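Local coordinates for long form salivary protein D7L1 (Aedes aegypti, PDB 3DZT), which sequesters host biogenic amines and eicosanoids, including serotonin and cysteinyl leukotrienes, in two separate pockets and so modulates blood feeding by the female mosquito, at residues L10-R15 / K52-R57; C16-L21 / A275-K280; Q74-A79 / L127-K132. All coordinates share one frame; numbering follows the deposited sequence.

Contact 1 of 3, residues L10-R15 / K52-R57; sequences LFIFTR and KCVLVR. With EAH ((5S,7E,9E,11Z,14Z)-5-hydroxyicosa-7,9,11,14-tetraenoic acid), chain C.
Helices 6-20 and 45-58 pack nearly antiparallel, in the buried wall of the N-terminal lipid pocket of a PBP/GOBP-type domain; the axes of 10-15 and 52-57 run at 151° to each other, 9.4 Å apart at closest. Ile12 and Val54 have the closest CA atoms across the segments. Ile12 CG2, pointing away from its own backbone N, touches Arg57 CB at 3.9 Å and Val54 CG1 at 4.2 Å, and the side chains of Ile12 and Arg57 run alongside each other, pointing opposite ways. Phe13 turns to the ligand: one face of its ring lies against the hydroxyeicosatetraenoate, with Phe13 CG 3.5 Å from C8 of the lipid, and Val54 CG1 comes to the rim of the ring, 4.0 Å from Phe13 CE1. Val54 CG1 also approaches C17 of the lipid at 3.9 Å. At the far end, Arg15 CG lies over one face of the Arg57 guanidinium, 3.5 Å from Arg57 NH2, and the two guanidinium planes stand 84° apart. The interface thus has an apolar part against the lipid and a cationic end, where one water accepts from both Arg15 NH1 and Arg57 NH2 and Glu210, salt-bridged to Arg15, probably offsets its charge.

Contact 2 of 3, residues C16-L21 / A275-K280; sequences CMEDNL and AFNLPK. With EAH ((5S,7E,9E,11Z,14Z)-5-hydroxyicosa-7,9,11,14-tetraenoic acid), chain C.
Glu18 swings CG away from its own N (chi1 -176°) and, extended beyond it, reaches from helix 6-20 to Asn277, whereas in Leu278 chi1 (-56°) and a trans chi2 together put CD2 on the helix. That methyl lies 3.5 Å from Glu18 N and 3.8 Å from Glu18 CB. Leu278 also crosses Met17 at about a right angle, CD2 lying 3.9 Å from Met17 CB, and Leu21 CD1 comes to 3.6 Å from the Leu278 carbonyl O. The Glu18 carboxylate and the Asn277 amide stand almost perpendicular, their planes 88° apart, with Glu18 OE2 3.6 Å from Asn277 ND2. A water joins the two segments, donating to Glu18 OE1 at 2.7 Å and accepting from Asn277 N at 2.9 Å. Glu18 OE2 forms a salt bridge with Arg213, and Asn277 OD1 accepts from Gln282 N. Of Met17, only the terminal CE runs on to the lipid, touching its C8 at 3.7 Å. The type I beta turn from Ala275 to Leu278 follows helix 257-271, which carries the noradrenaline-binding Asp265 and Glu268, so a loop from the amine-binding half meets a helix lining the lipid pocket of this two-pocket PBP/GOBP-family protein.

Contact 3 of 3, residues Q74-A79 / L127-K132; sequences QEQFKA and LFHGNK. With EAH ((5S,7E,9E,11Z,14Z)-5-hydroxyicosa-7,9,11,14-tetraenoic acid), chain C.
The amide nitrogen of Gln76 donates to the carbonyl O of Leu127, a Gln76 NE2 to Leu127 O distance of 3.0 Å with an N-H...O angle of 156°. The acceptor lies close to the amide plane of Gln76, while the donor is tilted somewhat out of the carbonyl plane of Leu127. Leu127 is the last residue of helix 121-127, so the bond ties helix 71-79 to the point where the chain turns into the 128-131 loop. Gln76 gets there with CG trans to its own N (chi1 -171°) and a bend at chi2, which also lays its aliphatic part across the Phe128 ring. Gln76 CG sits over one face in a CH-pi contact, 4.0 Å from the Phe128 ring centroid, and the amide is turned only 18° from the ring plane. The opposite face of Phe128 receives C20, the tail methyl of the bound lipid, which lies 4.1 Å from Phe128 CG. On the same helix, Phe77 packs obliquely against Leu127, with Phe77 CD1 4.0 Å from Leu127 CD2. Gln76 OE1 accepts from the backbone N of Phe4, so both ends of the amide are engaged and its rotation is probably fixed. Farther into the loop, Gly130, an experimentally identified leukotriene E4-binding residue, takes the 5-hydroxyl of the lipid: O3 donates to Gly130 O at 3.1 Å, and Lys125 NZ hydrogen-bonds to the same oxygen. His129 O packs against C2 of the lipid, 3.4 Å away. Chemically, a buried glutamine anchors the start of the loop through its polar end and backs the phenyl ring through its carbons, while the loop uses that ring against the lipid tail and a backbone carbonyl for the lipid hydroxyl.

All three contacts touch the same bound fatty acid. Contacts 1 and 2 share helix 6-20, with centres about 11 Å apart, and the Cys16-Cys53 disulfide joins them directly. Contact 3 lies about 14 Å from contact 1 between centres, meeting it where Phe13 packs against the backbone of Phe128, and about 23 Å from the centre of contact 2, which it does not touch. Contact 1 is complete before the chain reaches contact 3; the segments of contacts 1 and 2 interleave, and contact 3 falls wholly between the two segments of contact 2. Contact 2 thus brings the late segment 275-280 onto the N-terminal helix; contacts 1 and 3 both line the lipid pocket, and contact 2 reaches it through Met17.

Contact 1 of 3, residues L10-R15 / K52-R57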
loop_
_atom_site.group_PDB
_atom_site.type_symbol
_atom_site.label_atom_id
_atom_site.label_comp_id
_atom_site.label_asym_id
_atom_site.label_seq_id
_atom_site.Cartn_x
_atom_site.Cartn_y
_atom_site.Cartn_z
ATOM N N LEU A 10 2.491 -4.089 5.421
ATOM C CA LEU A 10 1.993 -5.218 4.653
ATOM C C LEU A 10 1.833 -4.798 3.204
ATOM O O LEU A 10 2.171 -5.558 2.295
ATOM C CB LEU A 10 0.661 -5.726 5.216
ATOM C CG LEU A 10 0.101 -6.984 4.539
ATOM C CD1 LEU A 10 1.039 -8.177 4.764
ATOM C CD2 LEU A 10 -1.308 -7.248 5.102
ATOM N N PHE A 11 1.353 -3.564 2.990
ATOM C CA PHE A 11 1.256 -3.033 1.640
ATOM C C PHE A 11 2.623 -3.020 0.946
ATOM O O PHE A 11 2.760 -3.463 -0.184
ATOM C CB PHE A 11 0.683 -1.614 1.651
ATOM C CG PHE A 11 0.581 -1.023 0.282
ATOM C CD1 PHE A 11 -0.549 -1.252 -0.483
ATOM C CD2 PHE A 11 1.624 -0.294 -0.261
ATOM C CE1 PHE A 11 -0.635 -0.730 -1.803
ATOM C CE2 PHE A 11 1.540 0.241 -1.561
ATOM C CZ PHE A 11 0.404 0.011 -2.313
ATOM N N ILE A 12 3.623 -2.498 1.639
ATOM C CA ILE A 12 4.976 -2.413 1.103
ATOM C C ILE A 12 5.506 -3.794 0.779
ATOM O O ILE A 12 5.994 -4.026 -0.331
ATOM C CB ILE A 12 5.926 -1.714 2.114
ATOM C CG1 ILE A 12 5.620 -0.208 2.105
ATOM C CG2 ILE A 12 7.411 -1.967 1.729
ATOM C CD1 ILE A 12 6.363 0.622 3.213
ATOM N N PHE A 13 5.444 -4.705 1.742
ATOM C CA PHE A 13 6.014 -6.049 1.520
ATOM C C PHE A 13 5.361 -6.739 0.323
ATOM O O PHE A 13 6.051 -7.282 -0.552
ATOM C CB PHE A 13 5.809 -6.922 2.763
ATOM C CG PHE A 13 6.564 -6.450 3.993
ATOM C CD1 PHE A 13 7.848 -5.916 3.908
ATOM C CD2 PHE A 13 5.972 -6.592 5.252
ATOM C CE1 PHE A 13 8.514 -5.476 5.076
ATOM C CE2 PHE A 13 6.630 -6.175 6.422
ATOM C CZ PHE A 13 7.902 -5.623 6.324
ATOM N N THR A 14 4.025 -6.733 0.292
ATOM C CA THR A 14 3.275 -7.439 -0.766
ATOM C C THR A 14 3.437 -6.797 -2.143
ATOM O O THR A 14 3.553 -7.506 -3.122
ATOM C CB THR A 14 1.786 -7.651 -0.401
ATOM O OG1 THR A 14 1.167 -6.388 -0.131
ATOM C CG2 THR A 14 1.691 -8.521 0.838
ATOM N N ARG A 15 3.446 -5.468 -2.215
ATOM C CA ARG A 15 3.695 -4.779 -3.495
ATOM C C ARG A 15 5.100 -5.143 -4.009
ATOM O O ARG A 15 5.264 -5.485 -5.179
ATOM C CB ARG A 15 3.558 -3.268 -3.325
ATOM C CG ARG A 15 3.949 -2.411 -4.562
ATOM C CD ARG A 15 3.163 -2.795 -5.837
ATOM N NE ARG A 15 1.713 -2.638 -5.634
ATOM C CZ ARG A 15 1.060 -1.476 -5.783
ATOM N NH1 ARG A 15 1.715 -0.376 -6.163
ATOM N NH2 ARG A 15 -0.250 -1.416 -5.577
ATOM N N LYS A 52 15.813 -4.028 -2.517
ATOM C CA LYS A 52 15.879 -2.573 -2.801
ATOM C C LYS A 52 14.492 -1.915 -2.732
ATOM O O LYS A 52 14.338 -0.840 -2.148
ATOM C CB LYS A 52 16.544 -2.287 -4.159
ATOM C CG LYS A 52 16.557 -0.790 -4.497
ATOM C CD LYS A 52 16.828 -0.509 -5.968
ATOM C CE LYS A 52 16.550 0.971 -6.251
ATOM N NZ LYS A 52 16.474 1.261 -7.685
ATOM N N CYS A 53 13.486 -2.562 -3.327
ATOM C CA CYS A 53 12.095 -2.068 -3.297
ATOM C C CYS A 53 11.623 -1.749 -1.877
ATOM O O CYS A 53 11.098 -0.660 -1.607
ATOM C CB CYS A 53 11.163 -3.098 -3.918
ATOM S SG CYS A 53 9.417 -2.630 -4.015
ATOM N N VAL A 54 11.781 -2.702 -0.968
ATOM C CA VAL A 54 11.366 -2.496 0.429
ATOM C C VAL A 54 12.166 -1.348 1.081
ATOM O O VAL A 54 11.619 -0.497 1.820
ATOM C CB VAL A 54 11.525 -3.805 1.247
ATOM C CG1 VAL A 54 11.139 -3.593 2.690
ATOM C CG2 VAL A 54 10.692 -4.937 0.600
ATOM N N LEU A 55 13.472 -1.348 0.843
ATOM C CA LEU A 55 14.358 -0.328 1.416
ATOM C C LEU A 55 13.988 1.063 0.899
ATOM O O LEU A 55 14.013 2.043 1.659
ATOM C CB LEU A 55 15.822 -0.634 1.071
ATOM C CG LEU A 55 16.409 -1.865 1.753
ATOM C CD1 LEU A 55 17.737 -2.293 1.072
ATOM C CD2 LEU A 55 16.592 -1.576 3.249
ATOM N N VAL A 56 13.623 1.140 -0.376
ATOM C CA VAL A 56 13.192 2.427 -0.956
ATOM C C VAL A 56 11.836 2.875 -0.384
ATOM O O VAL A 56 11.694 4.023 0.050
ATOM C CB VAL A 56 13.174 2.402 -2.506
ATOM C CG1 VAL A 56 12.423 3.637 -3.052
ATOM C CG2 VAL A 56 14.619 2.322 -3.073
ATOM N N ARG A 57 10.867 1.957 -0.325
ATOM C CA ARG A 57 9.511 2.321 0.113
ATOM C C ARG A 57 9.464 2.711 1.578
ATOM O O ARG A 57 8.644 3.537 1.959
ATOM C CB ARG A 57 8.520 1.193 -0.184
ATOM C CG ARG A 57 8.161 1.109 -1.651
ATOM C CD ARG A 57 6.979 0.172 -1.872
ATOM N NE ARG A 57 6.909 -0.171 -3.284
ATOM C CZ ARG A 57 6.168 0.475 -4.177
ATOM N NH1 ARG A 57 5.391 1.482 -3.796
ATOM N NH2 ARG A 57 6.207 0.090 -5.457
HETATM O O1 EAH C . 0.721 -9.485 10.034
HETATM C C1 EAH C . 1.596 -10.182 9.618
HETATM O O2 EAH C . 1.327 -11.266 9.160
HETATM C C2 EAH C . 3.038 -9.785 9.691
HETATM C C3 EAH C . 3.741 -10.650 8.692
HETATM C C4 EAH C . 4.327 -9.874 7.530
HETATM C C5 EAH C . 5.555 -10.595 6.989
HETATM O O3 EAH C . 6.597 -10.533 7.797
HETATM C C6 EAH C . 5.842 -10.196 5.555
HETATM C C7 EAH C . 7.154 -10.703 5.016
HETATM C C8 EAH C . 8.013 -9.625 4.477
HETATM C C9 EAH C . 9.372 -10.043 4.285
HETATM C C10 EAH C . 10.234 -9.056 4.168
HETATM C C11 EAH C . 11.528 -9.654 4.008
HETATM C C12 EAH C . 12.651 -8.996 4.044
HETATM C C13 EAH C . 12.656 -7.523 4.154
HETATM C C14 EAH C . 13.312 -6.927 2.951
HETATM C C15 EAH C . 14.329 -6.110 2.879
HETATM C C16 EAH C . 15.086 -5.568 4.037
HETATM C C17 EAH C . 14.470 -4.310 4.571
HETATM C C18 EAH C . 13.627 -4.734 5.724
HETATM C C19 EAH C . 13.429 -3.756 6.845
HETATM C C20 EAH C . 12.494 -2.650 6.529
HETATM O O HOH W 1 4.366 0.485 -7.591
#

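Contact 2 of 3, residues C16-L21 / A275-K280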
loop_
_atom_site.group_PDB
_atom_site.type_symbol
_atom_site.label_atom_id
_atom_site.label_comp_id
_atom_site.label_asym_id
_atom_site.label_seq_id
_atom_site.Cartn_x
_atom_site.Cartn_y
_atom_site.Cartn_z
ATOM N N CYS A 16 6.098 -5.050 -3.133
ATOM C CA CYS A 16 7.467 -5.353 -3.529
ATOM C C CYS A 16 7.608 -6.811 -3.965
ATOM O O CYS A 16 8.337 -7.108 -4.913
ATOM C CB CYS A 16 8.446 -5.003 -2.397
ATOM S SG CYS A 16 8.584 -3.192 -2.219
ATOM N N MET A 17 6.935 -7.722 -3.275
ATOM C CA MET A 17 6.949 -9.122 -3.737
ATOM C C MET A 17 6.247 -9.273 -5.074
ATOM O O MET A 17 6.788 -9.907 -6.001
ATOM C CB MET A 17 6.352 -10.074 -2.695
ATOM C CG MET A 17 7.218 -10.217 -1.458
ATOM S SD MET A 17 6.527 -11.469 -0.338
ATOM C CE MET A 17 7.461 -11.047 1.134
ATOM N N GLU A 18 5.053 -8.682 -5.200
ATOM C CA GLU A 18 4.288 -8.767 -6.448
ATOM C C GLU A 18 5.117 -8.281 -7.646
ATOM O O GLU A 18 5.094 -8.902 -8.743
ATOM C CB GLU A 18 2.977 -7.969 -6.334
ATOM C CG GLU A 18 2.070 -8.079 -7.532
ATOM C CD GLU A 18 0.712 -7.396 -7.306
ATOM O OE1 GLU A 18 0.073 -7.651 -6.280
ATOM O OE2 GLU A 18 0.271 -6.631 -8.184
ATOM N N ASP A 19 5.858 -7.189 -7.437
ATOM C CA ASP A 19 6.634 -6.561 -8.506
ATOM C C ASP A 19 7.961 -7.271 -8.825
ATOM O O ASP A 19 8.565 -7.029 -9.872
ATOM C CB ASP A 19 6.909 -5.088 -8.159
ATOM C CG ASP A 19 5.690 -4.184 -8.392
ATOM O OD1 ASP A 19 4.706 -4.639 -9.000
ATOM O OD2 ASP A 19 5.748 -2.999 -7.991
ATOM N N ASN A 20 8.406 -8.154 -7.935
ATOM C CA ASN A 20 9.746 -8.722 -8.068
ATOM C C ASN A 20 9.888 -10.243 -8.103
ATOM O O ASN A 20 10.917 -10.750 -8.552
ATOM C CB ASN A 20 10.665 -8.107 -7.004
ATOM C CG ASN A 20 10.937 -6.663 -7.285
ATOM O OD1 ASN A 20 11.641 -6.346 -8.245
ATOM N ND2 ASN A 20 10.328 -5.771 -6.515
ATOM N N LEU A 21 8.880 -10.972 -7.620
ATOM C CA LEU A 21 8.884 -12.434 -7.746
ATOM C C LEU A 21 9.054 -12.865 -9.194
ATOM O O LEU A 21 8.474 -12.279 -10.122
ATOM C CB LEU A 21 7.580 -13.046 -7.193
ATOM C CG LEU A 21 7.446 -13.175 -5.667
ATOM C CD1 LEU A 21 6.005 -13.480 -5.286
ATOM C CD2 LEU A 21 8.387 -14.236 -5.086
ATOM N N ALA A 275 -1.770 -10.278 -0.618
ATOM C CA ALA A 275 -1.019 -11.314 -1.354
ATOM C C ALA A 275 -1.760 -11.923 -2.565
ATOM O O ALA A 275 -1.387 -13.006 -3.035
ATOM C CB ALA A 275 -0.610 -12.432 -0.377
ATOM N N PHE A 276 -2.789 -11.227 -3.063
ATOM C CA PHE A 276 -3.662 -11.679 -4.174
ATOM C C PHE A 276 -2.923 -12.418 -5.288
ATOM O O PHE A 276 -3.337 -13.515 -5.702
ATOM C CB PHE A 276 -4.370 -10.461 -4.760
ATOM C CG PHE A 276 -5.455 -10.791 -5.770
ATOM C CD1 PHE A 276 -6.754 -11.087 -5.344
ATOM C CD2 PHE A 276 -5.184 -10.741 -7.148
ATOM C CE1 PHE A 276 -7.764 -11.398 -6.287
ATOM C CE2 PHE A 276 -6.184 -11.036 -8.089
ATOM C CZ PHE A 276 -7.474 -11.357 -7.647
ATOM N N ASN A 277 -1.848 -11.785 -5.762
ATOM C CA ASN A 277 -1.053 -12.261 -6.899
ATOM C C ASN A 277 0.229 -13.021 -6.553
ATOM O O ASN A 277 0.973 -13.416 -7.453
ATOM C CB ASN A 277 -0.700 -11.057 -7.781
ATOM C CG ASN A 277 -1.826 -10.650 -8.673
ATOM O OD1 ASN A 277 -2.493 -11.493 -9.260
ATOM N ND2 ASN A 277 -2.051 -9.339 -8.793
ATOM N N LEU A 278 0.489 -13.257 -5.277
ATOM C CA LEU A 278 1.805 -13.778 -4.901
ATOM C C LEU A 278 2.071 -15.253 -5.278
ATOM O O LEU A 278 3.113 -15.558 -5.881
ATOM C CB LEU A 278 2.150 -13.460 -3.438
ATOM C CG LEU A 278 2.117 -11.974 -3.043
ATOM C CD1 LEU A 278 2.741 -11.791 -1.620
ATOM C CD2 LEU A 278 2.811 -11.069 -4.077
ATOM N N PRO A 279 1.148 -16.174 -4.925
ATOM C CA PRO A 279 1.404 -17.568 -5.304
ATOM C C PRO A 279 1.524 -17.752 -6.831
ATOM O O PRO A 279 2.340 -18.565 -7.304
ATOM C CB PRO A 279 0.192 -18.322 -4.739
ATOM C CG PRO A 279 -0.355 -17.443 -3.661
ATOM C CD PRO A 279 -0.117 -16.036 -4.162
ATOM N N LYS A 280 0.712 -17.005 -7.574
ATOM C CA LYS A 280 0.819 -16.882 -9.027
ATOM C C LYS A 280 -0.016 -15.706 -9.483
ATOM O O LYS A 280 -1.065 -15.412 -8.894
ATOM C CB LYS A 280 0.380 -18.154 -9.761
ATOM C CG LYS A 280 -0.965 -18.739 -9.339
ATOM C CD LYS A 280 -1.440 -19.761 -10.373
ATOM C CE LYS A 280 -2.733 -20.448 -9.939
ATOM N NZ LYS A 280 -3.096 -21.599 -10.860
HETATM O O1 EAH C . 0.721 -9.485 10.034
HETATM C C1 EAH C . 1.596 -10.182 9.618
HETATM O O2 EAH C . 1.327 -11.266 9.160
HETATM C C2 EAH C . 3.038 -9.785 9.691
HETATM C C3 EAH C . 3.741 -10.650 8.692
HETATM C C4 EAH C . 4.327 -9.874 7.530
HETATM C C5 EAH C . 5.555 -10.595 6.989
HETATM O O3 EAH C . 6.597 -10.533 7.797
HETATM C C6 EAH C . 5.842 -10.196 5.555
HETATM C C7 EAH C . 7.154 -10.703 5.016
HETATM C C8 EAH C . 8.013 -9.625 4.477
HETATM C C9 EAH C . 9.372 -10.043 4.285
HETATM C C10 EAH C . 10.234 -9.056 4.168
HETATM C C11 EAH C . 11.528 -9.654 4.008
HETATM C C12 EAH C . 12.651 -8.996 4.044
HETATM C C13 EAH C . 12.656 -7.523 4.154
HETATM C C14 EAH C . 13.312 -6.927 2.951
HETATM C C15 EAH C . 14.329 -6.110 2.879
HETATM C C16 EAH C . 15.086 -5.568 4.037
HETATM C C17 EAH C . 14.470 -4.310 4.571
HETATM C C18 EAH C . 13.627 -4.734 5.724
HETATM C C19 EAH C . 13.429 -3.756 6.845
HETATM C C20 EAH C . 12.494 -2.650 6.529
HETATM O O HOH W 2 -0.449 -9.618 -4.517
#

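Contact 3 of 3, residues Q74-A79 / L127-K132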
loop_
_atom_site.group_PDB
_atom_site.type_symbol
_atom_site.label_atom_id
_atom_site.label_comp_id
_atom_site.label_asym_id
_atom_site.label_seq_id
_atom_site.Cartn_x
_atom_site.Cartn_y
_atom_site.Cartn_z
ATOM N N GLN A 74 14.630 5.213 13.840
ATOM C CA GLN A 74 14.313 5.986 15.034
ATOM C C GLN A 74 12.842 6.407 15.053
ATOM O O GLN A 74 12.184 6.318 16.097
ATOM C CB GLN A 74 15.269 7.167 15.202
ATOM C CG GLN A 74 16.709 6.765 15.621
ATOM C CD GLN A 74 16.790 5.889 16.900
ATOM O OE1 GLN A 74 16.030 6.056 17.858
ATOM N NE2 GLN A 74 17.736 4.961 16.904
ATOM N N GLU A 75 12.319 6.829 13.902
ATOM C CA GLU A 75 10.908 7.207 13.809
ATOM C C GLU A 75 9.991 6.032 14.113
ATOM O O GLU A 75 8.971 6.185 14.796
ATOM C CB GLU A 75 10.572 7.799 12.434
ATOM C CG GLU A 75 10.994 9.260 12.282
ATOM C CD GLU A 75 10.422 10.157 13.381
ATOM O OE1 GLU A 75 9.198 10.431 13.356
ATOM O OE2 GLU A 75 11.198 10.574 14.270
ATOM N N GLN A 76 10.370 4.855 13.615
ATOM C CA GLN A 76 9.569 3.656 13.810
ATOM C C GLN A 76 9.542 3.256 15.289
ATOM O O GLN A 76 8.482 2.911 15.823
ATOM C CB GLN A 76 10.075 2.510 12.922
ATOM C CG GLN A 76 9.166 1.291 12.905
ATOM C CD GLN A 76 7.876 1.506 12.088
ATOM O OE1 GLN A 76 7.700 2.535 11.434
ATOM N NE2 GLN A 76 6.987 0.517 12.119
ATOM N N PHE A 77 10.700 3.307 15.942
ATOM C CA PHE A 77 10.802 2.940 17.356
ATOM C C PHE A 77 10.038 3.932 18.238
ATOM O O PHE A 77 9.426 3.544 19.235
ATOM C CB PHE A 77 12.264 2.914 17.796
ATOM C CG PHE A 77 12.480 2.356 19.173
ATOM C CD1 PHE A 77 11.759 1.244 19.627
ATOM C CD2 PHE A 77 13.458 2.903 20.001
ATOM C CE1 PHE A 77 11.988 0.719 20.915
ATOM C CE2 PHE A 77 13.692 2.388 21.280
ATOM C CZ PHE A 77 12.961 1.302 21.743
ATOM N N LYS A 78 10.106 5.209 17.889
ATOM C CA LYS A 78 9.353 6.245 18.625
ATOM C C LYS A 78 7.841 5.945 18.591
ATOM O O LYS A 78 7.129 6.071 19.601
ATOM C CB LYS A 78 9.640 7.609 18.004
ATOM C CG LYS A 78 8.775 8.721 18.552
ATOM C CD LYS A 78 9.390 10.085 18.302
ATOM C CE LYS A 78 8.454 11.178 18.791
ATOM N NZ LYS A 78 9.202 12.445 19.043
ATOM N N ALA A 79 7.365 5.544 17.427
ATOM C CA ALA A 79 5.948 5.207 17.235
ATOM C C ALA A 79 5.556 3.892 17.933
ATOM O O ALA A 79 4.409 3.757 18.385
ATOM C CB ALA A 79 5.629 5.121 15.752
ATOM N N LEU A 127 10.420 -4.476 14.621
ATOM C CA LEU A 127 10.126 -3.047 14.531
ATOM C C LEU A 127 9.189 -2.729 13.388
ATOM O O LEU A 127 8.361 -1.829 13.501
ATOM C CB LEU A 127 11.402 -2.262 14.288
ATOM C CG LEU A 127 12.061 -1.460 15.387
ATOM C CD1 LEU A 127 13.028 -0.486 14.736
ATOM C CD2 LEU A 127 11.012 -0.693 16.246
ATOM N N PHE A 128 9.355 -3.459 12.293
ATOM C CA PHE A 128 8.659 -3.149 11.038
ATOM C C PHE A 128 7.493 -4.094 10.732
ATOM O O PHE A 128 7.134 -4.301 9.560
ATOM C CB PHE A 128 9.658 -3.018 9.868
ATOM C CG PHE A 128 10.467 -1.728 9.923
ATOM C CD1 PHE A 128 9.888 -0.520 9.505
ATOM C CD2 PHE A 128 11.760 -1.707 10.432
ATOM C CE1 PHE A 128 10.589 0.686 9.576
ATOM C CE2 PHE A 128 12.486 -0.489 10.508
ATOM C CZ PHE A 128 11.882 0.708 10.103
ATOM N N HIS A 129 6.876 -4.616 11.796
ATOM C CA HIS A 129 5.609 -5.358 11.690
ATOM C C HIS A 129 5.774 -6.631 10.879
ATOM O O HIS A 129 4.899 -7.015 10.103
ATOM C CB HIS A 129 4.494 -4.456 11.138
ATOM C CG HIS A 129 4.315 -3.198 11.930
ATOM N ND1 HIS A 129 4.108 -3.199 13.294
ATOM C CD2 HIS A 129 4.297 -1.898 11.548
ATOM C CE1 HIS A 129 3.983 -1.956 13.722
ATOM N NE2 HIS A 129 4.073 -1.146 12.678
ATOM N N GLY A 130 6.912 -7.284 11.089
ATOM C CA GLY A 130 7.206 -8.539 10.423
ATOM C C GLY A 130 6.980 -9.734 11.336
ATOM O O GLY A 130 6.946 -10.877 10.859
ATOM N N ASN A 131 6.853 -9.468 12.630
ATOM C CA ASN A 131 6.653 -10.504 13.657
ATOM C C ASN A 131 5.154 -10.784 13.790
ATOM O O ASN A 131 4.398 -9.967 14.307
ATOM C CB ASN A 131 7.248 -10.035 14.983
ATOM C CG ASN A 131 7.198 -11.097 16.095
ATOM O OD1 ASN A 131 6.166 -11.713 16.351
ATOM N ND2 ASN A 131 8.310 -11.263 16.792
ATOM N N LYS A 132 4.741 -11.944 13.289
ATOM C CA LYS A 132 3.345 -12.396 13.348
ATOM C C LYS A 132 2.725 -12.334 14.756
ATOM O O LYS A 132 1.579 -11.902 14.903
ATOM C CB LYS A 132 3.246 -13.825 12.790
ATOM C CG LYS A 132 4.158 -14.063 11.559
ATOM C CD LYS A 132 3.844 -15.374 10.844
ATOM C CE LYS A 132 3.828 -16.562 11.804
ATOM N NZ LYS A 132 3.175 -17.784 11.216
HETATM O O1 EAH C . 0.721 -9.485 10.034
HETATM C C1 EAH C . 1.596 -10.182 9.618
HETATM O O2 EAH C . 1.327 -11.266 9.160
HETATM C C2 EAH C . 3.038 -9.785 9.691
HETATM C C3 EAH C . 3.741 -10.650 8.692
HETATM C C4 EAH C . 4.327 -9.874 7.530
HETATM C C5 EAH C . 5.555 -10.595 6.989
HETATM O O3 EAH C . 6.597 -10.533 7.797
HETATM C C6 EAH C . 5.842 -10.196 5.555
HETATM C C7 EAH C . 7.154 -10.703 5.016
HETATM C C8 EAH C . 8.013 -9.625 4.477
HETATM C C9 EAH C . 9.372 -10.043 4.285
HETATM C C10 EAH C . 10.234 -9.056 4.168
HETATM C C11 EAH C . 11.528 -9.654 4.008
HETATM C C12 EAH C . 12.651 -8.996 4.044
HETATM C C13 EAH C . 12.656 -7.523 4.154
HETATM C C14 EAH C . 13.312 -6.927 2.951
HETATM C C15 EAH C . 14.329 -6.110 2.879
HETATM C C16 EAH C . 15.086 -5.568 4.037
HETATM C C17 EAH C . 14.470 -4.310 4.571
HETATM C C18 EAH C . 13.627 -4.734 5.724
HETATM C C19 EAH C . 13.429 -3.756 6.845
HETATM C C20 EAH C . 12.494 -2.650 6.529
#